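Local coordinates for Ras GTPase-activating-like protein IQGAP2 (Homo sapiens, PDB 4EZA) that binds phosphoinositides, and so probably membranes, through an atypical phosphoinositide-binding domain with a pseudo C2 fold, at residues K23-K28 and N48-I53; V34-D39 and K99-V104. One frame throughout, in Å; residues are numbered along the deposited sequence.

Interaction 1: K23-K28 and N48-I53; sequences KYTAAK and NVTFDI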
loop_
_atom_site.group_PDB
_atom_site.type_symbol
_atom_site.label_atom_id
_atom_site.label_comp_id
_atom_site.label_asym_id
_atom_site.label_seq_id
_atom_site.Cartn_x
_atom_site.Cartn_y
_atom_site.Cartn_z
ATOM N N LYS A 23 -1.494 0.014 10.876
ATOM C CA LYS A 23 -2.531 0.694 10.086
ATOM C C LYS A 23 -2.093 2.084 9.654
ATOM O O LYS A 23 -1.477 2.818 10.435
ATOM C CB LYS A 23 -3.841 0.805 10.886
ATOM C CG LYS A 23 -4.360 -0.526 11.419
ATOM C CD LYS A 23 -5.643 -0.352 12.231
ATOM C CE LYS A 23 -5.815 -1.502 13.219
ATOM N NZ LYS A 23 -7.002 -1.327 14.117
ATOM N N TYR A 24 -2.431 2.444 8.411
ATOM C CA TYR A 24 -2.212 3.795 7.883
ATOM C C TYR A 24 -3.455 4.257 7.160
ATOM O O TYR A 24 -4.060 3.487 6.433
ATOM C CB TYR A 24 -1.040 3.825 6.892
ATOM C CG TYR A 24 0.268 3.337 7.460
ATOM C CD1 TYR A 24 1.123 4.222 8.121
ATOM C CD2 TYR A 24 0.636 2.002 7.357
ATOM C CE1 TYR A 24 2.324 3.791 8.653
ATOM C CE2 TYR A 24 1.852 1.548 7.907
ATOM C CZ TYR A 24 2.677 2.455 8.540
ATOM O OH TYR A 24 3.874 2.046 9.083
ATOM N N THR A 25 -3.837 5.511 7.332
ATOM C CA THR A 25 -4.888 6.061 6.468
ATOM C C THR A 25 -4.296 6.407 5.113
ATOM O O THR A 25 -3.064 6.648 4.976
ATOM C CB THR A 25 -5.551 7.338 7.019
ATOM O OG1 THR A 25 -4.590 8.399 7.032
ATOM C CG2 THR A 25 -6.117 7.106 8.425
ATOM N N ALA A 26 -5.164 6.461 4.101
ATOM C CA ALA A 26 -4.724 6.891 2.778
ATOM C C ALA A 26 -4.227 8.327 2.829
ATOM O O ALA A 26 -3.271 8.684 2.125
ATOM C CB ALA A 26 -5.838 6.736 1.788
ATOM N N ALA A 27 -4.859 9.152 3.661
ATOM C CA ALA A 27 -4.405 10.533 3.804
ATOM C C ALA A 27 -2.943 10.611 4.272
ATOM O O ALA A 27 -2.136 11.367 3.715
ATOM C CB ALA A 27 -5.327 11.300 4.736
ATOM N N LYS A 28 -2.584 9.816 5.280
ATOM C CA LYS A 28 -1.214 9.776 5.779
ATOM C C LYS A 28 -0.238 9.251 4.713
ATOM O O LYS A 28 0.840 9.852 4.500
ATOM C CB LYS A 28 -1.150 8.943 7.072
ATOM C CG LYS A 28 0.228 8.663 7.599
ATOM C CD LYS A 28 0.958 9.930 8.017
ATOM C CE LYS A 28 0.443 10.489 9.312
ATOM N NZ LYS A 28 1.374 11.540 9.791
ATOM N N ASN A 48 -10.943 8.244 4.984
ATOM C CA ASN A 48 -11.915 7.149 5.114
ATOM C C ASN A 48 -11.441 5.806 4.576
ATOM O O ASN A 48 -12.128 4.776 4.708
ATOM C CB ASN A 48 -13.224 7.560 4.454
ATOM C CG ASN A 48 -13.925 8.657 5.226
ATOM O OD1 ASN A 48 -13.760 8.757 6.444
ATOM N ND2 ASN A 48 -14.717 9.473 4.537
ATOM N N VAL A 49 -10.273 5.816 3.947
ATOM C CA VAL A 49 -9.605 4.596 3.510
ATOM C C VAL A 49 -8.432 4.319 4.422
ATOM O O VAL A 49 -7.639 5.224 4.727
ATOM C CB VAL A 49 -9.125 4.710 2.038
ATOM C CG1 VAL A 49 -8.211 3.564 1.674
ATOM C CG2 VAL A 49 -10.335 4.774 1.107
ATOM N N THR A 50 -8.312 3.065 4.850
ATOM C CA THR A 50 -7.179 2.648 5.680
ATOM C C THR A 50 -6.549 1.424 5.048
ATOM O O THR A 50 -7.210 0.652 4.347
ATOM C CB THR A 50 -7.609 2.376 7.145
ATOM O OG1 THR A 50 -7.966 3.611 7.767
ATOM C CG2 THR A 50 -6.496 1.736 7.964
ATOM N N PHE A 51 -5.248 1.279 5.260
ATOM C CA PHE A 51 -4.516 0.094 4.832
ATOM C C PHE A 51 -3.905 -0.569 6.043
ATOM O O PHE A 51 -3.243 0.100 6.824
ATOM C CB PHE A 51 -3.429 0.462 3.833
ATOM C CG PHE A 51 -3.959 1.123 2.616
ATOM C CD1 PHE A 51 -4.503 0.361 1.580
ATOM C CD2 PHE A 51 -3.946 2.515 2.501
ATOM C CE1 PHE A 51 -5.047 0.983 0.456
ATOM C CE2 PHE A 51 -4.474 3.129 1.387
ATOM C CZ PHE A 51 -5.021 2.375 0.365
ATOM N N ASP A 52 -4.193 -1.854 6.219
ATOM C CA ASP A 52 -3.627 -2.663 7.304
ATOM C C ASP A 52 -2.500 -3.478 6.705
ATOM O O ASP A 52 -2.711 -4.150 5.687
ATOM C CB ASP A 52 -4.656 -3.654 7.890
ATOM C CG ASP A 52 -5.761 -2.979 8.697
ATOM O OD1 ASP A 52 -5.742 -1.737 8.874
ATOM O OD2 ASP A 52 -6.666 -3.715 9.169
ATOM N N ILE A 53 -1.322 -3.428 7.324
ATOM C CA ILE A 53 -0.176 -4.201 6.857
ATOM C C ILE A 53 0.121 -5.292 7.855
ATOM O O ILE A 53 0.407 -5.005 9.010
ATOM C CB ILE A 53 1.095 -3.355 6.727
ATOM C CG1 ILE A 53 0.847 -2.038 5.982
ATOM C CG2 ILE A 53 2.231 -4.199 6.125
ATOM C CD1 ILE A 53 0.410 -2.143 4.570
#
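Y24 and F51 face each other as an antiparallel hydrogen-bonded pair, with both side chains on the same face of the sheet. Two nearly straight backbone bonds close the pair: F51 N to Y24 O at 2.8 Å, and Y24 N to F51 O at 2.9 Å. The two rings make their contacts at different places along the strands. With CG anti to the carbonyl carbon (chi1 -58°), the Y24 ring is set so that its CE2 edge meets I53 CG1 at 4.2 Å. The F51 ring contacts the start of the helix instead, its CE2 lying 3.9 Å from A26 CB, while A26 CB also rests 3.9 Å from V49 CB. A26 N, at the first residue of the helix, continues the pairing by donating to V49 O at 2.8 Å.

K23 and D52 project from the other face, running side by side in a non-hydrogen-bonded pair. The extended lysine lays its methylene chain along the carboxylate, CG only 3.1 Å from D52 OD1, and carries NZ onward to 5.4 Å from that oxygen, too far for a salt bridge. The direct ion pair of D52 is with K67 on the next strand, through OD2. At the end of the strand T25 is the N-cap of helix 26-32, its OG1 accepting from K28 N where strand 22-25 gives way directly to the helix.

The chemistry differs by face: apolar packing continues from A26 and F51 into the interior, whereas the carboxylate of D52 is probably kept ionised by K67, with OD1 buried against lysine methylenes and lacking a hydrogen-bond partner.

Interaction 2: V34-D39 and K99-V104; sequences VLLDID and KVKVNV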
loop_
_atom_site.group_PDB
_atom_site.type_symbol
_atom_site.label_atom_id
_atom_site.label_comp_id
_atom_site.label_asym_id
_atom_site.label_seq_id
_atom_site.Cartn_x
_atom_site.Cartn_y
_atom_site.Cartn_z
ATOM N N VAL A 34 3.918 7.813 -0.276
ATOM C CA VAL A 34 3.727 6.404 -0.573
ATOM C C VAL A 34 2.547 6.210 -1.522
ATOM O O VAL A 34 2.602 5.380 -2.438
ATOM C CB VAL A 34 3.462 5.573 0.722
ATOM C CG1 VAL A 34 3.117 4.101 0.383
ATOM C CG2 VAL A 34 4.635 5.625 1.634
ATOM N N LEU A 35 1.487 6.975 -1.291
ATOM C CA LEU A 35 0.290 6.851 -2.099
ATOM C C LEU A 35 0.224 8.039 -3.043
ATOM O O LEU A 35 0.346 9.210 -2.611
ATOM C CB LEU A 35 -0.942 6.794 -1.199
ATOM C CG LEU A 35 -2.284 6.566 -1.874
ATOM C CD1 LEU A 35 -3.135 5.631 -1.002
ATOM C CD2 LEU A 35 -2.959 7.851 -2.071
ATOM N N LEU A 36 -0.015 7.757 -4.318
ATOM C CA LEU A 36 -0.209 8.809 -5.318
ATOM C C LEU A 36 -1.680 9.221 -5.466
ATOM O O LEU A 36 -2.001 10.416 -5.448
ATOM C CB LEU A 36 0.360 8.398 -6.690
ATOM C CG LEU A 36 1.885 8.438 -6.843
ATOM C CD1 LEU A 36 2.536 7.285 -6.077
ATOM C CD2 LEU A 36 2.278 8.412 -8.297
ATOM N N ASP A 37 -2.566 8.242 -5.632
ATOM C CA ASP A 37 -3.979 8.555 -5.839
ATOM C C ASP A 37 -4.834 7.318 -5.679
ATOM O O ASP A 37 -4.340 6.191 -5.740
ATOM C CB ASP A 37 -4.184 9.152 -7.236
ATOM C CG ASP A 37 -5.451 10.007 -7.350
ATOM O OD1 ASP A 37 -6.149 10.285 -6.346
ATOM O OD2 ASP A 37 -5.757 10.419 -8.490
ATOM N N ILE A 38 -6.125 7.550 -5.450
ATOM C CA ILE A 38 -7.142 6.499 -5.435
ATOM C C ILE A 38 -8.210 6.923 -6.442
ATOM O O ILE A 38 -8.834 7.978 -6.279
ATOM C CB ILE A 38 -7.784 6.304 -4.053
ATOM C CG1 ILE A 38 -6.738 5.886 -3.011
ATOM C CG2 ILE A 38 -8.896 5.226 -4.146
ATOM C CD1 ILE A 38 -7.229 5.897 -1.582
ATOM N N ASP A 39 -8.375 6.109 -7.487
ATOM C CA ASP A 39 -9.304 6.433 -8.568
ATOM C C ASP A 39 -10.700 6.538 -7.995
ATOM O O ASP A 39 -11.086 5.732 -7.130
ATOM C CB ASP A 39 -9.296 5.341 -9.647
ATOM C CG ASP A 39 -7.945 5.168 -10.325
ATOM O OD1 ASP A 39 -7.182 6.148 -10.440
ATOM O OD2 ASP A 39 -7.664 4.030 -10.781
ATOM N N LYS A 99 -7.524 0.470 -7.982
ATOM C CA LYS A 99 -7.705 1.919 -7.980
ATOM C C LYS A 99 -6.625 2.659 -7.183
ATOM O O LYS A 99 -6.683 3.877 -7.073
ATOM C CB LYS A 99 -9.081 2.276 -7.405
ATOM C CG LYS A 99 -10.306 1.751 -8.204
ATOM C CD LYS A 99 -11.639 2.440 -7.815
ATOM C CE LYS A 99 -12.264 1.908 -6.495
ATOM N NZ LYS A 99 -13.750 2.206 -6.320
ATOM N N VAL A 100 -5.649 1.941 -6.638
ATOM C CA VAL A 100 -4.718 2.562 -5.698
ATOM C C VAL A 100 -3.306 2.555 -6.243
ATOM O O VAL A 100 -2.691 1.493 -6.359
ATOM C CB VAL A 100 -4.744 1.846 -4.332
ATOM C CG1 VAL A 100 -3.770 2.495 -3.381
ATOM C CG2 VAL A 100 -6.170 1.887 -3.720
ATOM N N LYS A 101 -2.791 3.743 -6.573
ATOM C CA LYS A 101 -1.445 3.887 -7.116
ATOM C C LYS A 101 -0.470 4.264 -6.020
ATOM O O LYS A 101 -0.709 5.226 -5.284
ATOM C CB LYS A 101 -1.432 4.940 -8.218
ATOM C CG LYS A 101 -0.180 4.933 -9.046
ATOM C CD LYS A 101 -0.371 5.911 -10.204
ATOM C CE LYS A 101 0.880 6.048 -11.048
ATOM N NZ LYS A 101 0.888 7.350 -11.808
ATOM N N VAL A 102 0.635 3.530 -5.950
ATOM C CA VAL A 102 1.657 3.705 -4.911
ATOM C C VAL A 102 3.057 3.818 -5.480
ATOM O O VAL A 102 3.339 3.376 -6.603
ATOM C CB VAL A 102 1.644 2.590 -3.816
ATOM C CG1 VAL A 102 0.283 2.526 -3.113
ATOM C CG2 VAL A 102 2.038 1.238 -4.394
ATOM N N ASN A 103 3.945 4.426 -4.702
ATOM C CA ASN A 103 5.366 4.538 -5.056
ATOM C C ASN A 103 6.127 3.309 -4.532
ATOM O O ASN A 103 6.085 3.021 -3.332
ATOM C CB ASN A 103 5.916 5.856 -4.494
ATOM C CG ASN A 103 7.396 6.031 -4.785
ATOM O OD1 ASN A 103 8.248 5.406 -4.147
ATOM N ND2 ASN A 103 7.716 6.835 -5.805
ATOM N N VAL A 104 6.817 2.602 -5.431
ATOM C CA VAL A 104 7.521 1.352 -5.099
ATOM C C VAL A 104 8.582 1.543 -4.019
ATOM O O VAL A 104 8.574 0.835 -2.994
ATOM C CB VAL A 104 8.121 0.688 -6.376
ATOM C CG1 VAL A 104 9.019 -0.499 -6.007
ATOM C CG2 VAL A 104 7.010 0.237 -7.311
HETATM O O HOH W 1 -13.204 4.975 -4.837
HETATM O O HOH W 2 -4.825 5.633 -8.923
#
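K99 O is gripped by D39 N, with I38 CA and a water also close to it. D39 N donates to it at 2.8 Å, in the carbonyl plane and on a lone pair, and I38 CA adds a C-H...O contact at 3.1 Å. The water, lying 2.8 Å from D39 OD1, is also within donating distance of K99 O, although it has more acceptors around it than protons to give. D39 OD2 takes a separate partner, the ammonium group of K95, in a salt bridge, and D39 CB packs against K99 CB at 3.8 Å. Replacing D39 with an alanine removes the carboxylate, which would probably cost K95 this salt bridge and the water one of its acceptors. K99 CD lies 3.4 Å from D39 O, and a bend beyond it (chi3 -79°) carries CE and NZ on to a second water that joins the ammonium to that carbonyl.

Further along, strands 35-38 and 100-103 run antiparallel through a classic beta bulge, in which L36 and D37 both face K101. L36 N donates to K101 O, and K101 N returns a bond to D37 O at 3.0 Å. The extra residue brings L35 and I38, three positions apart, onto one face of the sheet with V100 and V102. V100 divides its branches between them: CG1 meets L35 CD1 at 4.0 Å, the side chains crossing at about a right angle, while CG2 lies alongside I38 CG1. L36 also spreads its methyls, CD1 against the V102-N103 peptide and CD2 against the CE and NZ end of K101's extended chain. N103 N donates to V34 O at 2.8 Å, while N103 OD1 accepts from L106 N, making N103 the N-cap of helix 104-112.

In the fold
Interactions 1 and 2 belong to different antiparallel sheets, and their centres lie 12 Å apart. Interaction 1 pairs the outermost strand 22-25 with strand 49-55 in the four-stranded sheet; interaction 2 pairs strand 35-38 with the central strand 100-103 of the three-stranded one. Their segments alternate along the chain, 23-28, 34-39, 48-53, 99-104, so helix 26-32 leads from the first sheet to the second and the chain then returns. The sheets meet where F51, together with A26 at the start of helix 26-32, packs against L35, I38 and V100, with F51 CE2 3.7 Å from L35 CD1. This apolar interface joins the two sheets face against face, consistent with the pseudo C2 fold of this phosphoinositide-binding domain.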